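Local coordinates for protein 6-carboxyhexanoate--coa ligase (Bacillus subtilis, PDB 5FLG) that is a ligase of the 6-carboxyhexanoate--CoA ligase family, with bound phosphoaminophosphonic acid-adenylate ester, magnesium and pimelic acid in the model, at residues 93-105 / 205-218. Numbering follows the deposited sequence.
Sequences QKLARLLLEKEGV and VAGKKMGYQRITAM. With PML (pimelic acid), chain C.
A helix lies along a beta-hairpin here: Ala-96 and Leu-99 of helix 89-102 rest on Val-205 and Ile-215, from adjacent antiparallel strands of the mixed sheet. The axis of helix segment 93-102 runs at 11° to strand 205-207. Ala-96 CB touches both Ile-215 CD1 (3.7 Å) and Val-205 CG2, while Leu-99 CD1 and Ile-215 CD1 meet tip to tip. Val-205 presents CG1, which stands anti to N (chi1 169°), to Leu-100 CD2 at 3.5 Å.

Glu-103, just before Gly-104 and its Schellman motif, clasps the hairpin turn. Glu-103 OE2 accepts a hydrogen bond from Lys-209 N on its syn lone pair (2.8 Å), and Lys-209 NZ meets the same OE2 from above the carboxylate plane in a salt bridge of 3.1 Å. The same NZ bonds Glu-103 O, so the lysine bridges side chain and backbone. Toward the other end, Gln-93 NE2 gives a hydrogen bond of 2.9 Å to a lone pair of Met-218 O; the bond lies in both the amide plane of Gln-93 and the carbonyl plane, and Gln-93 OE1 is hydrogen-bonded to Tyr-114 OH.

On the sheet's other face, Tyr-212 OH and Arg-214 NE both bond pimelic acid O11, beside helix 170-184. The contacting helix instead packs against helix 107-116 through Leu-100 and Ile-110, and strands 81-84 and 188-194 flank the hairpin.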
ATOM      1  N   GLN A  93      11.098 -33.866  10.210  1.00 31.77           N
ATOM      2  CA  GLN A  93      12.146 -33.346   9.351  1.00 30.33           C
ATOM      3  C   GLN A  93      12.771 -34.491   8.544  1.00 32.19           C
ATOM      4  O   GLN A  93      13.133 -34.335   7.374  1.00 34.67           O
ATOM      5  CB  GLN A  93      13.217 -32.617  10.177  1.00 32.20           C
ATOM      6  CG  GLN A  93      12.868 -31.199  10.605  1.00 34.46           C
ATOM      7  CD  GLN A  93      12.518 -30.277   9.437  1.00 37.30           C
ATOM      8  OE1 GLN A  93      12.903 -30.509   8.284  1.00 40.97           O
ATOM      9  NE2 GLN A  93      11.739 -29.255   9.721  1.00 32.11           N
ATOM     10  N   LYS A  94      12.982 -35.603   9.228  1.00 34.79           N
ATOM     11  CA  LYS A  94      13.505 -36.802   8.619  1.00 38.58           C
ATOM     12  C   LYS A  94      12.584 -37.314   7.530  1.00 33.98           C
ATOM     13  O   LYS A  94      13.023 -37.729   6.478  1.00 34.21           O
ATOM     14  CB  LYS A  94      13.665 -37.860   9.693  1.00 43.34           C
ATOM     15  CG  LYS A  94      14.623 -38.970   9.328  1.00 59.72           C
ATOM     16  CD  LYS A  94      15.117 -39.686  10.584  1.00 69.20           C
ATOM     17  CE  LYS A  94      15.554 -41.109  10.270  1.00 78.45           C
ATOM     18  NZ  LYS A  94      15.283 -42.018  11.418  1.00 84.15           N
ATOM     19  N   LEU A  95      11.303 -37.379   7.836  1.00 29.57           N
ATOM     20  CA  LEU A  95      10.305 -37.651   6.831  1.00 31.96           C
ATOM     21  C   LEU A  95      10.373 -36.649   5.668  1.00 32.36           C
ATOM     22  O   LEU A  95      10.370 -37.060   4.485  1.00 29.86           O
ATOM     23  CB  LEU A  95       8.901 -37.595   7.470  1.00 33.11           C
ATOM     24  CG  LEU A  95       7.756 -37.895   6.496  1.00 37.46           C
ATOM     25  CD1 LEU A  95       7.994 -39.260   5.874  1.00 34.45           C
ATOM     26  CD2 LEU A  95       6.401 -37.871   7.215  1.00 38.56           C
ATOM     27  N   ALA A  96      10.442 -35.348   5.986  1.00 24.35           N
ATOM     28  CA  ALA A  96      10.506 -34.363   4.927  1.00 28.67           C
ATOM     29  C   ALA A  96      11.674 -34.705   3.963  1.00 31.09           C
ATOM     30  O   ALA A  96      11.528 -34.537   2.769  1.00 27.92           O
ATOM     31  CB  ALA A  96      10.659 -32.953   5.469  1.00 30.95           C
ATOM     32  N   ARG A  97      12.809 -35.149   4.506  1.00 30.30           N
ATOM     33  CA  ARG A  97      14.025 -35.339   3.713  1.00 34.55           C
ATOM     34  C   ARG A  97      13.909 -36.611   2.877  1.00 33.50           C
ATOM     35  O   ARG A  97      14.331 -36.627   1.747  1.00 37.12           O
ATOM     36  CB  ARG A  97      15.270 -35.402   4.600  1.00 31.96           C
ATOM     37  CG  ARG A  97      15.693 -34.035   5.137  1.00 36.55           C
ATOM     38  CD  ARG A  97      17.063 -34.077   5.820  1.00 37.47           C
ATOM     39  NE  ARG A  97      17.014 -34.816   7.071  1.00 41.22           N
ATOM     40  CZ  ARG A  97      16.721 -34.290   8.271  1.00 42.78           C
ATOM     41  NH1 ARG A  97      16.525 -32.988   8.429  1.00 36.18           N
ATOM     42  NH2 ARG A  97      16.681 -35.075   9.337  1.00 39.22           N
ATOM     43  N   LEU A  98      13.194 -37.596   3.403  1.00 37.33           N
ATOM     44  CA  LEU A  98      12.863 -38.823   2.688  1.00 40.43           C
ATOM     45  C   LEU A  98      11.962 -38.535   1.486  1.00 40.95           C
ATOM     46  O   LEU A  98      12.311 -38.877   0.350  1.00 33.20           O
ATOM     47  CB  LEU A  98      12.177 -39.810   3.644  1.00 46.81           C
ATOM     48  CG  LEU A  98      11.728 -41.152   3.050  1.00 53.57           C
ATOM     49  CD1 LEU A  98      12.888 -41.870   2.381  1.00 56.37           C
ATOM     50  CD2 LEU A  98      11.106 -42.035   4.123  1.00 57.16           C
ATOM     51  N   LEU A  99      10.908 -37.756   1.718  1.00 32.31           N
ATOM     52  CA  LEU A  99       9.991 -37.342   0.658  1.00 32.46           C
ATOM     53  C   LEU A  99      10.669 -36.492  -0.412  1.00 30.72           C
ATOM     54  O   LEU A  99      10.365 -36.646  -1.572  1.00 30.01           O
ATOM     55  CB  LEU A  99       8.823 -36.525   1.237  1.00 31.43           C
ATOM     56  CG  LEU A  99       7.906 -37.318   2.180  1.00 33.72           C
ATOM     57  CD1 LEU A  99       6.912 -36.430   2.923  1.00 33.90           C
ATOM     58  CD2 LEU A  99       7.171 -38.397   1.405  1.00 34.71           C
ATOM     59  N   LEU A 100      11.490 -35.514  -0.037  1.00 29.05           N
ATOM     60  CA  LEU A 100      12.226 -34.744  -1.063  1.00 31.44           C
ATOM     61  C   LEU A 100      13.061 -35.683  -1.959  1.00 30.34           C
ATOM     62  O   LEU A 100      13.144 -35.463  -3.162  1.00 34.97           O
ATOM     63  CB  LEU A 100      13.114 -33.664  -0.438  1.00 31.36           C
ATOM     64  CG  LEU A 100      12.367 -32.512   0.289  1.00 30.40           C
ATOM     65  CD1 LEU A 100      13.315 -31.779   1.226  1.00 34.40           C
ATOM     66  CD2 LEU A 100      11.756 -31.518  -0.691  1.00 29.48           C
ATOM     67  N   GLU A 101      13.682 -36.699  -1.369  1.00 29.76           N
ATOM     68  CA  GLU A 101      14.544 -37.605  -2.118  1.00 37.75           C
ATOM     69  C   GLU A 101      13.777 -38.473  -3.090  1.00 36.35           C
ATOM     70  O   GLU A 101      14.100 -38.530  -4.273  1.00 38.57           O
ATOM     71  CB  GLU A 101      15.363 -38.502  -1.189  1.00 38.78           C
ATOM     72  CG  GLU A 101      16.737 -38.806  -1.772  1.00 46.06           C
ATOM     73  CD  GLU A 101      17.554 -39.785  -0.946  1.00 47.53           C
ATOM     74  OE1 GLU A 101      17.671 -39.594   0.275  1.00 52.69           O
ATOM     75  OE2 GLU A 101      18.094 -40.745  -1.517  1.00 56.48           O
ATOM     76  N   LYS A 102      12.701 -39.051  -2.603  1.00 38.80           N
ATOM     77  CA  LYS A 102      11.762 -39.767  -3.419  1.00 42.23           C
ATOM     78  C   LYS A 102      11.178 -38.906  -4.547  1.00 42.85           C
ATOM     79  O   LYS A 102      10.992 -39.384  -5.656  1.00 41.78           O
ATOM     80  CB  LYS A 102      10.655 -40.321  -2.519  1.00 46.39           C
ATOM     81  CG  LYS A 102       9.651 -41.169  -3.276  1.00 56.58           C
ATOM     82  CD  LYS A 102       8.605 -41.767  -2.344  1.00 61.25           C
ATOM     83  CE  LYS A 102       7.954 -42.991  -2.977  1.00 63.00           C
ATOM     84  NZ  LYS A 102       6.531 -43.156  -2.571  1.00 63.87           N
ATOM     85  N   GLU A 103      10.955 -37.621  -4.316  1.00 37.61           N
ATOM     86  CA  GLU A 103      10.474 -36.766  -5.406  1.00 40.33           C
ATOM     87  C   GLU A 103      11.530 -36.495  -6.485  1.00 38.83           C
ATOM     88  O   GLU A 103      11.202 -35.935  -7.507  1.00 44.47           O
ATOM     89  CB  GLU A 103       9.965 -35.424  -4.871  1.00 35.12           C
ATOM     90  CG  GLU A 103       9.240 -34.577  -5.887  1.00 39.13           C
ATOM     91  CD  GLU A 103       7.863 -35.114  -6.287  1.00 37.94           C
ATOM     92  OE1 GLU A 103       7.236 -35.823  -5.481  1.00 42.03           O
ATOM     93  OE2 GLU A 103       7.421 -34.822  -7.422  1.00 42.52           O
ATOM     94  N   GLY A 104      12.805 -36.674  -6.172  1.00 41.74           N
ATOM     95  CA  GLY A 104      13.848 -36.499  -7.176  1.00 37.01           C
ATOM     96  C   GLY A 104      14.976 -35.562  -6.798  1.00 39.82           C
ATOM     97  O   GLY A 104      15.923 -35.380  -7.564  1.00 39.81           O
ATOM     98  N   VAL A 105      14.894 -34.931  -5.633  1.00 36.13           N
ATOM     99  CA  VAL A 105      16.015 -34.127  -5.176  1.00 33.64           C
ATOM    100  C   VAL A 105      17.090 -35.010  -4.603  1.00 32.98           C
ATOM    101  O   VAL A 105      16.840 -35.782  -3.676  1.00 30.45           O
ATOM    102  CB  VAL A 105      15.613 -33.145  -4.070  1.00 35.55           C
ATOM    103  CG1 VAL A 105      16.767 -32.207  -3.785  1.00 30.72           C
ATOM    104  CG2 VAL A 105      14.386 -32.373  -4.496  1.00 38.04           C
ATOM    105  N   VAL A 205       5.992 -30.738   2.481  1.00 25.41           N
ATOM    106  CA  VAL A 205       6.817 -30.850   1.271  1.00 25.86           C
ATOM    107  C   VAL A 205       5.828 -31.103   0.142  1.00 27.62           C
ATOM    108  O   VAL A 205       4.800 -31.760   0.338  1.00 28.00           O
ATOM    109  CB  VAL A 205       7.765 -32.058   1.391  1.00 26.39           C
ATOM    110  CG1 VAL A 205       8.431 -32.359   0.050  1.00 37.52           C
ATOM    111  CG2 VAL A 205       8.839 -31.756   2.403  1.00 29.88           C
ATOM    112  N   ALA A 206       6.036 -30.428  -0.980  1.00 27.48           N
ATOM    113  CA  ALA A 206       5.150 -30.551  -2.112  1.00 24.67           C
ATOM    114  C   ALA A 206       5.974 -30.882  -3.352  1.00 26.69           C
ATOM    115  O   ALA A 206       7.083 -30.374  -3.537  1.00 26.59           O
ATOM    116  CB  ALA A 206       4.405 -29.278  -2.331  1.00 25.69           C
ATOM    117  N   GLY A 207       5.333 -31.579  -4.276  1.00 27.12           N
ATOM    118  CA  GLY A 207       5.911 -31.820  -5.588  1.00 29.90           C
ATOM    119  C   GLY A 207       4.913 -32.471  -6.510  1.00 30.24           C
ATOM    120  O   GLY A 207       3.830 -32.899  -6.087  1.00 30.97           O
ATOM    121  N   LYS A 208       5.320 -32.618  -7.765  1.00 32.31           N
ATOM    122  CA  LYS A 208       4.393 -32.927  -8.839  1.00 32.77           C
ATOM    123  C   LYS A 208       3.913 -34.330  -8.639  1.00 31.06           C
ATOM    124  O   LYS A 208       2.727 -34.593  -8.772  1.00 36.66           O
ATOM    125  CB  LYS A 208       5.079 -32.806 -10.197  1.00 36.53           C
ATOM    126  CG  LYS A 208       5.166 -31.402 -10.747  1.00 36.18           C
ATOM    127  CD  LYS A 208       6.059 -31.392 -11.994  1.00 40.98           C
ATOM    128  CE  LYS A 208       6.158 -30.005 -12.622  1.00 40.42           C
ATOM    129  NZ  LYS A 208       6.957 -29.048 -11.823  1.00 39.28           N
ATOM    130  N   LYS A 209       4.785 -35.198  -8.146  1.00 30.33           N
ATOM    131  CA  LYS A 209       4.387 -36.585  -7.954  1.00 34.62           C
ATOM    132  C   LYS A 209       3.736 -36.839  -6.612  1.00 36.55           C
ATOM    133  O   LYS A 209       2.711 -37.510  -6.536  1.00 36.59           O
ATOM    134  CB  LYS A 209       5.570 -37.498  -8.123  1.00 34.00           C
ATOM    135  CG  LYS A 209       6.079 -37.444  -9.558  1.00 40.84           C
ATOM    136  CD  LYS A 209       7.141 -38.496  -9.833  1.00 42.14           C
ATOM    137  CE  LYS A 209       8.419 -38.136  -9.106  1.00 47.03           C
ATOM    138  NZ  LYS A 209       8.778 -36.718  -9.391  1.00 54.17           N
ATOM    139  N   MET A 210       4.385 -36.423  -5.534  1.00 30.96           N
ATOM    140  CA  MET A 210       3.861 -36.747  -4.226  1.00 32.69           C
ATOM    141  C   MET A 210       2.666 -35.864  -3.851  1.00 28.61           C
ATOM    142  O   MET A 210       2.031 -36.079  -2.820  1.00 31.95           O
ATOM    143  CB  MET A 210       4.964 -36.624  -3.179  1.00 38.29           C
ATOM    144  CG  MET A 210       5.652 -35.269  -3.148  1.00 38.60           C
ATOM    145  SD  MET A 210       6.881 -35.164  -1.825  1.00 45.69           S
ATOM    146  CE  MET A 210       7.920 -33.871  -2.484  1.00 46.06           C
ATOM    147  N   GLY A 211       2.416 -34.815  -4.621  1.00 29.96           N
ATOM    148  CA  GLY A 211       1.442 -33.803  -4.232  1.00 30.85           C
ATOM    149  C   GLY A 211       1.847 -32.965  -3.016  1.00 32.32           C
ATOM    150  O   GLY A 211       3.020 -32.619  -2.837  1.00 29.52           O
ATOM    151  N   TYR A 212       0.874 -32.686  -2.158  1.00 28.90           N
ATOM    152  CA  TYR A 212       1.057 -31.827  -0.961  1.00 26.31           C
ATOM    153  C   TYR A 212       1.060 -32.693   0.283  1.00 28.83           C
ATOM    154  O   TYR A 212       0.012 -33.198   0.717  1.00 29.13           O
ATOM    155  CB  TYR A 212      -0.075 -30.820  -0.884  1.00 28.17           C
ATOM    156  CG  TYR A 212      -0.001 -29.778   0.250  1.00 28.33           C
ATOM    157  CD1 TYR A 212       0.700 -28.600   0.067  1.00 27.92           C
ATOM    158  CD2 TYR A 212      -0.882 -29.836   1.308  1.00 32.09           C
ATOM    159  CE1 TYR A 212       0.643 -27.572   0.977  1.00 28.16           C
ATOM    160  CE2 TYR A 212      -0.924 -28.827   2.279  1.00 33.28           C
ATOM    161  CZ  TYR A 212      -0.158 -27.698   2.102  1.00 31.81           C
ATOM    162  OH  TYR A 212      -0.127 -26.707   3.031  1.00 33.11           O
ATOM    163  N   GLN A 213       2.256 -32.922   0.817  1.00 26.00           N
ATOM    164  CA  GLN A 213       2.463 -33.862   1.892  1.00 25.72           C
ATOM    165  C   GLN A 213       2.615 -33.079   3.175  1.00 27.33           C
ATOM    166  O   GLN A 213       3.670 -32.520   3.427  1.00 29.00           O
ATOM    167  CB  GLN A 213       3.714 -34.698   1.633  1.00 29.28           C
ATOM    168  CG  GLN A 213       3.585 -35.655   0.455  1.00 28.05           C
ATOM    169  CD  GLN A 213       2.818 -36.918   0.804  1.00 30.78           C
ATOM    170  OE1 GLN A 213       2.788 -37.361   1.959  1.00 33.96           O
ATOM    171  NE2 GLN A 213       2.166 -37.492  -0.190  1.00 30.43           N
ATOM    172  N   ARG A 214       1.519 -32.938   3.936  1.00 25.19           N
ATOM    173  CA  ARG A 214       1.584 -32.211   5.186  1.00 23.05           C
ATOM    174  C   ARG A 214       2.333 -33.032   6.214  1.00 24.30           C
ATOM    175  O   ARG A 214       2.113 -34.218   6.332  1.00 29.12           O
ATOM    176  CB  ARG A 214       0.155 -31.939   5.705  1.00 28.88           C
ATOM    177  CG  ARG A 214      -0.712 -31.255   4.699  1.00 30.94           C
ATOM    178  CD  ARG A 214      -2.131 -31.064   5.192  1.00 34.93           C
ATOM    179  NE  ARG A 214      -2.177 -30.119   6.286  1.00 34.24           N
ATOM    180  CZ  ARG A 214      -2.760 -30.353   7.455  1.00 38.16           C
ATOM    181  NH1 ARG A 214      -3.292 -31.530   7.712  1.00 41.68           N
ATOM    182  NH2 ARG A 214      -2.788 -29.406   8.380  1.00 37.24           N
ATOM    183  N   ILE A 215       3.111 -32.363   7.052  1.00 25.64           N
ATOM    184  CA  ILE A 215       3.824 -33.002   8.109  1.00 30.33           C
ATOM    185  C   ILE A 215       3.518 -32.266   9.429  1.00 31.62           C
ATOM    186  O   ILE A 215       3.810 -31.078   9.577  1.00 32.59           O
ATOM    187  CB  ILE A 215       5.329 -32.968   7.812  1.00 30.55           C
ATOM    188  CG1 ILE A 215       5.615 -33.681   6.473  1.00 30.71           C
ATOM    189  CG2 ILE A 215       6.087 -33.611   8.946  1.00 32.53           C
ATOM    190  CD1 ILE A 215       7.048 -33.587   5.994  1.00 30.86           C
ATOM    191  N   THR A 216       2.894 -32.960  10.378  1.00 32.83           N
ATOM    192  CA  THR A 216       2.172 -32.250  11.444  1.00 33.58           C
ATOM    193  C   THR A 216       3.063 -31.618  12.521  1.00 34.18           C
ATOM    194  O   THR A 216       2.638 -30.695  13.198  1.00 40.24           O
ATOM    195  CB  THR A 216       1.145 -33.139  12.145  1.00 31.58           C
ATOM    196  OG1 THR A 216       1.798 -34.280  12.731  1.00 29.55           O
ATOM    197  CG2 THR A 216       0.077 -33.554  11.185  1.00 32.42           C
ATOM    198  N   ALA A 217       4.318 -32.016  12.593  1.00 32.97           N
ATOM    199  CA  ALA A 217       5.271 -31.303  13.411  1.00 34.57           C
ATOM    200  C   ALA A 217       6.573 -31.143  12.651  1.00 32.51           C
ATOM    201  O   ALA A 217       7.232 -32.140  12.335  1.00 33.95           O
ATOM    202  CB  ALA A 217       5.521 -32.066  14.709  1.00 37.57           C
ATOM    203  N   MET A 218       7.026 -29.897  12.501  1.00 33.65           N
ATOM    204  CA  MET A 218       8.262 -29.623  11.730  1.00 35.61           C
ATOM    205  C   MET A 218       9.233 -28.751  12.530  1.00 35.96           C
ATOM    206  O   MET A 218      10.357 -28.468  12.092  1.00 31.45           O
ATOM    207  CB  MET A 218       7.919 -28.933  10.407  1.00 33.15           C
ATOM    208  CG  MET A 218       7.274 -29.843   9.380  1.00 36.92           C
ATOM    209  SD  MET A 218       8.480 -30.974   8.648  1.00 43.61           S
ATOM    210  CE  MET A 218       9.164 -29.975   7.340  1.00 40.21           C
TER
HETATM  211  C1  PML C 701      -0.711 -26.693   6.390  1.00 47.65           C
HETATM  212  O11 PML C 701      -0.973 -27.527   5.462  1.00 33.44           O
HETATM  213  O12 PML C 701      -1.345 -26.738   7.502  1.00 38.63           O
HETATM  214  C2  PML C 701       0.629 -25.943   6.280  1.00 40.91           C
HETATM  215  C3  PML C 701       0.592 -24.425   6.356  1.00 43.59           C
HETATM  216  C4  PML C 701       1.854 -23.806   6.983  1.00 36.86           C
HETATM  217  C5  PML C 701       2.495 -22.698   6.169  1.00 47.91           C
HETATM  218  C6  PML C 701       2.814 -21.431   6.959  1.00 46.34           C
HETATM  219  C7  PML C 701       1.563 -20.809   7.583  1.00 53.70           C
HETATM  220  O71 PML C 701       0.619 -20.460   6.834  1.00 55.69           O
HETATM  221  O72 PML C 701       1.555 -20.552   8.813  1.00 48.81           O